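Local atomic coordinates of hypothetical protein PA0115 (Pseudomonas aeruginosa, PDB entry 1XEB), a protein that probably transfers an acetyl group from acetyl-CoA to an amine, as a member of the GNAT N-acetyltransferase superfamily. Residues 24-29 against 37-42; 67-72 against 106-111. One frame throughout, in Å; residues are numbered along the deposited sequence.

Both contacts tie a loop to a helix of the GNAT domain, and they follow one another along the chain, contact 1 being complete before contact 2 begins. Their centres lie 23 Å apart and their nearest atoms about 6 Å, so they do not touch. The hairpin of strands 59-67 and 76-83 relates them: the charged cluster of contact 1 reaches R65 and R80 on these two strands, while contact 2 packs the loop joining the same strands against the C-terminal end of helix 92-108. Contact 1 is held by a buried salt bridge, contact 2 by apolar and CH-pi packing around W108.

Contact 1: 24-29 against 37-42; sequences LRTEVF and YQEVDG
The loop 37-42 runs past one flank of helix 15-32, nearest at T26 and E39, whose CA atoms are 6.5 Å apart; F29 lies in a wider, pi-type turn of that helix. R25 and E39 carry the contact. The R25 chain bends at chi3, which turns its guanidinium side-on to E39. NE donates to OE2 at 2.7 Å with an N-H...O angle of 157°, near the guanidinium plane but on the anti side of the carboxylate and out of its plane. The two flat groups are strongly inclined, 69° apart. NH1 of R25 adds a bond to the backbone O of E39 at 2.9 Å and a weak one to its OE2. The carboxylate gets there because the E39 chain folds at chi2 (60°), laying its CD 3.6 Å from R25 CB. Its other oxygen, OE1, sits at the edge of the F29 ring, 3.6 Å from F29 CD1, and lies so close to Y37 OH that the bond between them is doubtful. Y37 also packs on the helix, its CE1 3.7 Å from F29 CB, while E39 CG lies 3.8 Å from T26 OG1, a hydroxyl bonded to the carbonyl of L22. R80 makes a second salt bridge to E39 OE2, D44 one to R25 NH2, and R65 one to D41. This loop following the first long helix of the GNAT fold is therefore pinned by a network of alternating charges: between two arginines, the buried E39 carboxylate is probably held ionised.

Contact 2: 67-72 against 106-111; sequences LDPVRH and RLWLDT
P69 presses its ring over one face of W108, and apolar contact does all the work between 67-72 and 106-111, with no hydrogen bond crossing. The proline CD lies above the five-membered ring of the indole in a CH-pi contact, and CG follows, 3.4 Å from W108 CD1. D68 CA lies over the same face near its rim, 3.7 Å from W108 CZ2, with CB coming obliquely to that atom. L107 CB backs the opposite face, so the indole is sandwiched. The T111 methyl, CG2, meets P69 CB at 3.7 Å. The contact joins two turns of the GNAT fold: the type I turn P69-H72, between antiparallel strands 59-67 and 76-83, and the type II turn W108-T111, by which helix 92-108 passes into strand 113-118. V76 of strand 76-83 touches both W108 and T111. The polar bonds here do not cross between the segments. D68 OD2 accepts from R71 N at 3.0 Å, met nearly end-on at its C-O bond, in an Asx motif, while OD1 takes the backbone N of D48, outside both segments. With OG1 beside its own backbone N (chi1 -56°), T111 donates to W108 O at 2.6 Å, from above the carbonyl plane.

Contact 1: 24-29 against 37-42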
ATOM      1  N   LEU A  24      10.268   7.384   0.091  1.00 25.61           N
ATOM      2  CA  LEU A  24       9.914   6.708  -1.158  1.00 24.84           C
ATOM      3  C   LEU A  24       8.514   7.151  -1.582  1.00 24.64           C
ATOM      4  O   LEU A  24       8.251   7.448  -2.757  1.00 24.17           O
ATOM      5  CB  LEU A  24       9.943   5.190  -0.967  1.00 23.56           C
ATOM      6  CG  LEU A  24       9.485   4.362  -2.177  1.00 25.13           C
ATOM      7  CD1 LEU A  24      10.307   4.719  -3.406  1.00 24.43           C
ATOM      8  CD2 LEU A  24       9.617   2.882  -1.853  1.00 23.24           C
ATOM      9  N   ARG A  25       7.622   7.219  -0.601  1.00 24.21           N
ATOM     10  CA  ARG A  25       6.239   7.614  -0.847  1.00 21.14           C
ATOM     11  C   ARG A  25       6.137   9.031  -1.394  1.00 19.63           C
ATOM     12  O   ARG A  25       5.339   9.309  -2.306  1.00 18.56           O
ATOM     13  CB  ARG A  25       5.431   7.461   0.447  1.00 17.15           C
ATOM     14  CG  ARG A  25       4.947   6.041   0.677  1.00 16.01           C
ATOM     15  CD  ARG A  25       4.483   5.808   2.103  1.00 18.83           C
ATOM     16  NE  ARG A  25       3.649   6.891   2.629  1.00 19.43           N
ATOM     17  CZ  ARG A  25       3.116   6.864   3.838  1.00 20.60           C
ATOM     18  NH1 ARG A  25       2.372   7.881   4.277  1.00 20.62           N
ATOM     19  NH2 ARG A  25       3.322   5.800   4.606  1.00 17.62           N
ATOM     20  N   THR A  26       6.963   9.919  -0.854  1.00 18.15           N
ATOM     21  CA  THR A  26       6.960  11.306  -1.282  1.00 19.96           C
ATOM     22  C   THR A  26       7.523  11.413  -2.687  1.00 21.37           C
ATOM     23  O   THR A  26       7.001  12.150  -3.541  1.00 21.63           O
ATOM     24  CB  THR A  26       7.819  12.179  -0.350  1.00 20.70           C
ATOM     25  OG1 THR A  26       7.276  12.156   0.972  1.00 20.86           O
ATOM     26  CG2 THR A  26       7.848  13.599  -0.849  1.00 22.42           C
ATOM     27  N   GLU A  27       8.596  10.668  -2.924  1.00 22.42           N
ATOM     28  CA  GLU A  27       9.241  10.693  -4.224  1.00 22.39           C
ATOM     29  C   GLU A  27       8.277  10.313  -5.336  1.00 22.73           C
ATOM     30  O   GLU A  27       8.268  10.937  -6.389  1.00 22.62           O
ATOM     31  CB  GLU A  27      10.437   9.753  -4.219  1.00 23.67           C
ATOM     32  CG  GLU A  27      11.128   9.595  -5.567  1.00 23.60           C
ATOM     33  CD  GLU A  27      12.327   8.675  -5.464  1.00 26.48           C
ATOM     34  OE1 GLU A  27      13.393   9.144  -4.998  1.00 27.76           O
ATOM     35  OE2 GLU A  27      12.192   7.478  -5.824  1.00 28.10           O
ATOM     36  N   VAL A  28       7.456   9.292  -5.097  1.00 24.05           N
ATOM     37  CA  VAL A  28       6.505   8.851  -6.106  1.00 23.03           C
ATOM     38  C   VAL A  28       5.157   9.570  -6.109  1.00 23.60           C
ATOM     39  O   VAL A  28       4.770  10.113  -7.131  1.00 26.15           O
ATOM     40  CB  VAL A  28       6.282   7.336  -6.009  1.00 23.64           C
ATOM     41  CG1 VAL A  28       5.247   6.878  -7.029  1.00 18.62           C
ATOM     42  CG2 VAL A  28       7.613   6.628  -6.264  1.00 25.61           C
ATOM     43  N   PHE A  29       4.445   9.583  -4.987  1.00 22.83           N
ATOM     44  CA  PHE A  29       3.133  10.239  -4.931  1.00 21.46           C
ATOM     45  C   PHE A  29       3.179  11.761  -4.950  1.00 20.48           C
ATOM     46  O   PHE A  29       2.268  12.391  -5.481  1.00 21.85           O
ATOM     47  CB  PHE A  29       2.339   9.760  -3.705  1.00 20.01           C
ATOM     48  CG  PHE A  29       2.097   8.284  -3.692  1.00 21.17           C
ATOM     49  CD1 PHE A  29       2.426   7.522  -2.579  1.00 19.28           C
ATOM     50  CD2 PHE A  29       1.599   7.644  -4.823  1.00 19.24           C
ATOM     51  CE1 PHE A  29       2.276   6.144  -2.586  1.00 21.59           C
ATOM     52  CE2 PHE A  29       1.445   6.271  -4.843  1.00 23.02           C
ATOM     53  CZ  PHE A  29       1.787   5.510  -3.721  1.00 22.67           C
ATOM     54  N   TYR A  37       0.192  17.007  -1.990  1.00 24.71           N
ATOM     55  CA  TYR A  37      -0.793  16.620  -0.999  1.00 22.58           C
ATOM     56  C   TYR A  37      -0.058  16.186   0.267  1.00 23.90           C
ATOM     57  O   TYR A  37       1.165  16.067   0.266  1.00 20.76           O
ATOM     58  CB  TYR A  37      -1.678  15.492  -1.536  1.00 21.17           C
ATOM     59  CG  TYR A  37      -1.140  14.088  -1.334  1.00 20.28           C
ATOM     60  CD1 TYR A  37       0.075  13.687  -1.889  1.00 19.25           C
ATOM     61  CD2 TYR A  37      -1.863  13.155  -0.596  1.00 18.17           C
ATOM     62  CE1 TYR A  37       0.555  12.378  -1.709  1.00 20.42           C
ATOM     63  CE2 TYR A  37      -1.402  11.858  -0.413  1.00 21.04           C
ATOM     64  CZ  TYR A  37      -0.198  11.470  -0.969  1.00 21.33           C
ATOM     65  OH  TYR A  37       0.233  10.178  -0.778  1.00 19.47           O
ATOM     66  N   GLN A  38      -0.816  15.956   1.335  1.00 23.89           N
ATOM     67  CA  GLN A  38      -0.256  15.588   2.630  1.00 24.60           C
ATOM     68  C   GLN A  38       0.067  14.119   2.765  1.00 25.09           C
ATOM     69  O   GLN A  38      -0.722  13.344   3.297  1.00 26.02           O
ATOM     70  CB  GLN A  38      -1.215  16.012   3.752  1.00 24.46           C
ATOM     71  CG  GLN A  38      -0.810  15.528   5.138  1.00 23.70           C
ATOM     72  CD  GLN A  38       0.636  15.888   5.489  1.00 27.62           C
ATOM     73  OE1 GLN A  38       1.604  15.316   4.940  1.00 22.02           O
ATOM     74  NE2 GLN A  38       0.789  16.846   6.404  1.00 25.35           N
ATOM     75  N   GLU A  39       1.254  13.753   2.301  1.00 25.69           N
ATOM     76  CA  GLU A  39       1.729  12.383   2.343  1.00 23.87           C
ATOM     77  C   GLU A  39       1.780  11.821   3.761  1.00 23.99           C
ATOM     78  O   GLU A  39       1.452  10.657   3.979  1.00 24.80           O
ATOM     79  CB  GLU A  39       3.120  12.321   1.707  1.00 23.83           C
ATOM     80  CG  GLU A  39       3.731  10.931   1.585  1.00 22.91           C
ATOM     81  CD  GLU A  39       2.888  10.000   0.740  1.00 23.12           C
ATOM     82  OE1 GLU A  39       2.607  10.364  -0.419  1.00 23.00           O
ATOM     83  OE2 GLU A  39       2.515   8.911   1.233  1.00 23.06           O
ATOM     84  N   VAL A  40       2.213  12.634   4.720  1.00 22.32           N
ATOM     85  CA  VAL A  40       2.320  12.199   6.116  1.00 21.29           C
ATOM     86  C   VAL A  40       0.940  12.417   6.711  1.00 21.96           C
ATOM     87  O   VAL A  40       0.706  13.380   7.440  1.00 18.86           O
ATOM     88  CB  VAL A  40       3.352  13.059   6.857  1.00 21.03           C
ATOM     89  CG1 VAL A  40       3.648  12.473   8.224  1.00 19.49           C
ATOM     90  CG2 VAL A  40       4.601  13.181   6.008  1.00 17.00           C
ATOM     91  N   ASP A  41       0.037  11.494   6.400  1.00 22.50           N
ATOM     92  CA  ASP A  41      -1.359  11.600   6.793  1.00 22.92           C
ATOM     93  C   ASP A  41      -1.822  11.154   8.171  1.00 23.18           C
ATOM     94  O   ASP A  41      -3.023  11.059   8.398  1.00 25.29           O
ATOM     95  CB  ASP A  41      -2.237  10.922   5.721  1.00 22.31           C
ATOM     96  CG  ASP A  41      -2.112   9.394   5.714  1.00 21.67           C
ATOM     97  OD1 ASP A  41      -2.912   8.742   5.010  1.00 25.29           O
ATOM     98  OD2 ASP A  41      -1.234   8.837   6.400  1.00 21.53           O
ATOM     99  N   GLY A  42      -0.905  10.871   9.087  1.00 23.98           N
ATOM    100  CA  GLY A  42      -1.326  10.458  10.420  1.00 21.73           C
ATOM    101  C   GLY A  42      -1.820   9.028  10.630  1.00 22.14           C
ATOM    102  O   GLY A  42      -2.134   8.646  11.761  1.00 22.49           O
TER

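Contact 2: 67-72 against 106-111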
ATOM      1  N   LEU A  67      -3.622  -0.911   6.882  1.00 24.72           N
ATOM      2  CA  LEU A  67      -4.331  -0.294   8.006  1.00 25.40           C
ATOM      3  C   LEU A  67      -5.214  -1.369   8.665  1.00 25.78           C
ATOM      4  O   LEU A  67      -5.905  -2.114   7.960  1.00 26.44           O
ATOM      5  CB  LEU A  67      -5.190   0.872   7.508  1.00 24.62           C
ATOM      6  CG  LEU A  67      -4.496   2.159   7.039  1.00 25.24           C
ATOM      7  CD1 LEU A  67      -3.344   1.824   6.141  1.00 29.03           C
ATOM      8  CD2 LEU A  67      -5.489   3.056   6.306  1.00 23.36           C
ATOM      9  N   ASP A  68      -5.193  -1.459   9.997  1.00 25.19           N
ATOM     10  CA  ASP A  68      -5.986  -2.472  10.704  1.00 24.90           C
ATOM     11  C   ASP A  68      -7.493  -2.253  10.624  1.00 26.55           C
ATOM     12  O   ASP A  68      -7.975  -1.118  10.557  1.00 25.02           O
ATOM     13  CB  ASP A  68      -5.567  -2.605  12.181  1.00 25.39           C
ATOM     14  CG  ASP A  68      -5.974  -1.417  13.030  1.00 26.21           C
ATOM     15  OD1 ASP A  68      -5.086  -0.599  13.340  1.00 30.23           O
ATOM     16  OD2 ASP A  68      -7.170  -1.298  13.396  1.00 27.69           O
ATOM     17  N   PRO A  69      -8.257  -3.355  10.657  1.00 27.21           N
ATOM     18  CA  PRO A  69      -9.715  -3.366  10.577  1.00 27.89           C
ATOM     19  C   PRO A  69     -10.545  -2.692  11.668  1.00 28.45           C
ATOM     20  O   PRO A  69     -11.566  -2.077  11.344  1.00 27.81           O
ATOM     21  CB  PRO A  69     -10.030  -4.854  10.406  1.00 28.20           C
ATOM     22  CG  PRO A  69      -8.947  -5.515  11.162  1.00 29.51           C
ATOM     23  CD  PRO A  69      -7.732  -4.729  10.755  1.00 28.26           C
ATOM     24  N   VAL A  70     -10.153  -2.774  12.941  1.00 28.50           N
ATOM     25  CA  VAL A  70     -10.988  -2.115  13.947  1.00 26.56           C
ATOM     26  C   VAL A  70     -11.006  -0.599  13.719  1.00 26.90           C
ATOM     27  O   VAL A  70     -12.009   0.056  13.978  1.00 23.77           O
ATOM     28  CB  VAL A  70     -10.547  -2.426  15.403  1.00 27.92           C
ATOM     29  CG1 VAL A  70      -9.760  -3.718  15.443  1.00 26.52           C
ATOM     30  CG2 VAL A  70      -9.795  -1.252  16.009  1.00 29.00           C
ATOM     31  N   ARG A  71      -9.904  -0.045  13.211  1.00 26.70           N
ATOM     32  CA  ARG A  71      -9.847   1.389  12.937  1.00 25.58           C
ATOM     33  C   ARG A  71     -10.449   1.749  11.582  1.00 25.43           C
ATOM     34  O   ARG A  71     -10.572   2.926  11.238  1.00 24.87           O
ATOM     35  CB  ARG A  71      -8.406   1.890  13.014  1.00 29.10           C
ATOM     36  CG  ARG A  71      -8.124   2.682  14.282  1.00 31.74           C
ATOM     37  CD  ARG A  71      -6.711   2.503  14.763  1.00 34.61           C
ATOM     38  NE  ARG A  71      -6.446   3.326  15.944  1.00 40.04           N
ATOM     39  CZ  ARG A  71      -6.458   4.658  15.957  1.00 41.54           C
ATOM     40  NH1 ARG A  71      -6.204   5.311  17.081  1.00 44.55           N
ATOM     41  NH2 ARG A  71      -6.716   5.345  14.850  1.00 41.29           N
ATOM     42  N   HIS A  72     -10.855   0.734  10.821  1.00 25.26           N
ATOM     43  CA  HIS A  72     -11.444   0.970   9.511  1.00 24.69           C
ATOM     44  C   HIS A  72     -12.703   0.151   9.210  1.00 25.03           C
ATOM     45  O   HIS A  72     -12.752  -0.666   8.287  1.00 24.16           O
ATOM     46  CB  HIS A  72     -10.355   0.776   8.455  1.00 25.83           C
ATOM     47  CG  HIS A  72      -9.218   1.732   8.625  1.00 25.82           C
ATOM     48  ND1 HIS A  72      -9.332   3.070   8.321  1.00 25.06           N
ATOM     49  CD2 HIS A  72      -8.007   1.583   9.217  1.00 25.92           C
ATOM     50  CE1 HIS A  72      -8.247   3.704   8.726  1.00 26.25           C
ATOM     51  NE2 HIS A  72      -7.428   2.824   9.275  1.00 25.51           N
ATOM     52  N   ARG A 106      -2.640 -13.443   7.630  1.00 32.92           N
ATOM     53  CA  ARG A 106      -1.919 -13.778   8.849  1.00 32.40           C
ATOM     54  C   ARG A 106      -2.377 -12.915  10.023  1.00 31.71           C
ATOM     55  O   ARG A 106      -2.664 -13.429  11.098  1.00 32.34           O
ATOM     56  CB  ARG A 106      -0.420 -13.572   8.618  1.00 35.30           C
ATOM     57  CG  ARG A 106       0.507 -14.169   9.669  1.00 36.62           C
ATOM     58  CD  ARG A 106       1.960 -13.791   9.376  1.00 37.62           C
ATOM     59  NE  ARG A 106       2.330 -12.512   9.981  1.00 39.83           N
ATOM     60  CZ  ARG A 106       2.793 -11.458   9.314  1.00 40.48           C
ATOM     61  NH1 ARG A 106       2.954 -11.503   7.990  1.00 42.40           N
ATOM     62  NH2 ARG A 106       3.103 -10.353   9.979  1.00 38.67           N
ATOM     63  N   LEU A 107      -2.464 -11.605   9.804  1.00 31.00           N
ATOM     64  CA  LEU A 107      -2.850 -10.656  10.860  1.00 29.26           C
ATOM     65  C   LEU A 107      -4.338 -10.562  11.184  1.00 29.28           C
ATOM     66  O   LEU A 107      -4.728 -10.534  12.346  1.00 28.59           O
ATOM     67  CB  LEU A 107      -2.332  -9.249  10.512  1.00 28.56           C
ATOM     68  CG  LEU A 107      -0.803  -9.059  10.393  1.00 28.18           C
ATOM     69  CD1 LEU A 107      -0.484  -7.690   9.828  1.00 25.36           C
ATOM     70  CD2 LEU A 107      -0.152  -9.234  11.771  1.00 27.14           C
ATOM     71  N   TRP A 108      -5.172 -10.523  10.158  1.00 29.60           N
ATOM     72  CA  TRP A 108      -6.601 -10.383  10.368  1.00 29.92           C
ATOM     73  C   TRP A 108      -7.392 -11.435   9.595  1.00 31.75           C
ATOM     74  O   TRP A 108      -8.309 -11.114   8.828  1.00 30.51           O
ATOM     75  CB  TRP A 108      -6.998  -8.975   9.943  1.00 26.83           C
ATOM     76  CG  TRP A 108      -6.172  -7.911  10.627  1.00 28.05           C
ATOM     77  CD1 TRP A 108      -6.299  -7.483  11.920  1.00 28.50           C
ATOM     78  CD2 TRP A 108      -5.126  -7.112  10.045  1.00 26.24           C
ATOM     79  NE1 TRP A 108      -5.408  -6.466  12.174  1.00 29.34           N
ATOM     80  CE2 TRP A 108      -4.675  -6.220  11.043  1.00 27.20           C
ATOM     81  CE3 TRP A 108      -4.530  -7.063   8.778  1.00 26.76           C
ATOM     82  CZ2 TRP A 108      -3.653  -5.284  10.814  1.00 26.72           C
ATOM     83  CZ3 TRP A 108      -3.514  -6.129   8.545  1.00 26.83           C
ATOM     84  CH2 TRP A 108      -3.087  -5.253   9.563  1.00 26.50           C
ATOM     85  N   LEU A 109      -7.020 -12.694   9.809  1.00 34.48           N
ATOM     86  CA  LEU A 109      -7.654 -13.822   9.146  1.00 36.38           C
ATOM     87  C   LEU A 109      -9.135 -13.597   8.868  1.00 37.27           C
ATOM     88  O   LEU A 109      -9.876 -13.108   9.726  1.00 37.19           O
ATOM     89  CB  LEU A 109      -7.483 -15.087   9.984  1.00 38.05           C
ATOM     90  CG  LEU A 109      -8.144 -16.329   9.374  1.00 40.99           C
ATOM     91  CD1 LEU A 109      -7.472 -16.669   8.049  1.00 38.81           C
ATOM     92  CD2 LEU A 109      -8.037 -17.501  10.344  1.00 41.45           C
ATOM     93  N   ASP A 110      -9.550 -13.939   7.651  1.00 36.88           N
ATOM     94  CA  ASP A 110     -10.938 -13.806   7.226  1.00 36.79           C
ATOM     95  C   ASP A 110     -11.525 -12.404   7.252  1.00 36.08           C
ATOM     96  O   ASP A 110     -12.749 -12.249   7.278  1.00 37.04           O
ATOM     97  CB  ASP A 110     -11.836 -14.737   8.044  1.00 40.06           C
ATOM     98  CG  ASP A 110     -11.601 -16.202   7.724  1.00 42.06           C
ATOM     99  OD1 ASP A 110     -12.177 -17.062   8.426  1.00 46.32           O
ATOM    100  OD2 ASP A 110     -10.844 -16.497   6.771  1.00 43.58           O
ATOM    101  N   THR A 111     -10.673 -11.384   7.260  1.00 33.30           N
ATOM    102  CA  THR A 111     -11.168 -10.013   7.230  1.00 30.26           C
ATOM    103  C   THR A 111     -11.015  -9.545   5.791  1.00 29.56           C
ATOM    104  O   THR A 111      -9.923  -9.623   5.224  1.00 29.72           O
ATOM    105  CB  THR A 111     -10.341  -9.093   8.130  1.00 29.85           C
ATOM    106  OG1 THR A 111     -10.323  -9.620   9.462  1.00 30.87           O
ATOM    107  CG2 THR A 111     -10.931  -7.693   8.137  1.00 25.05           C
TER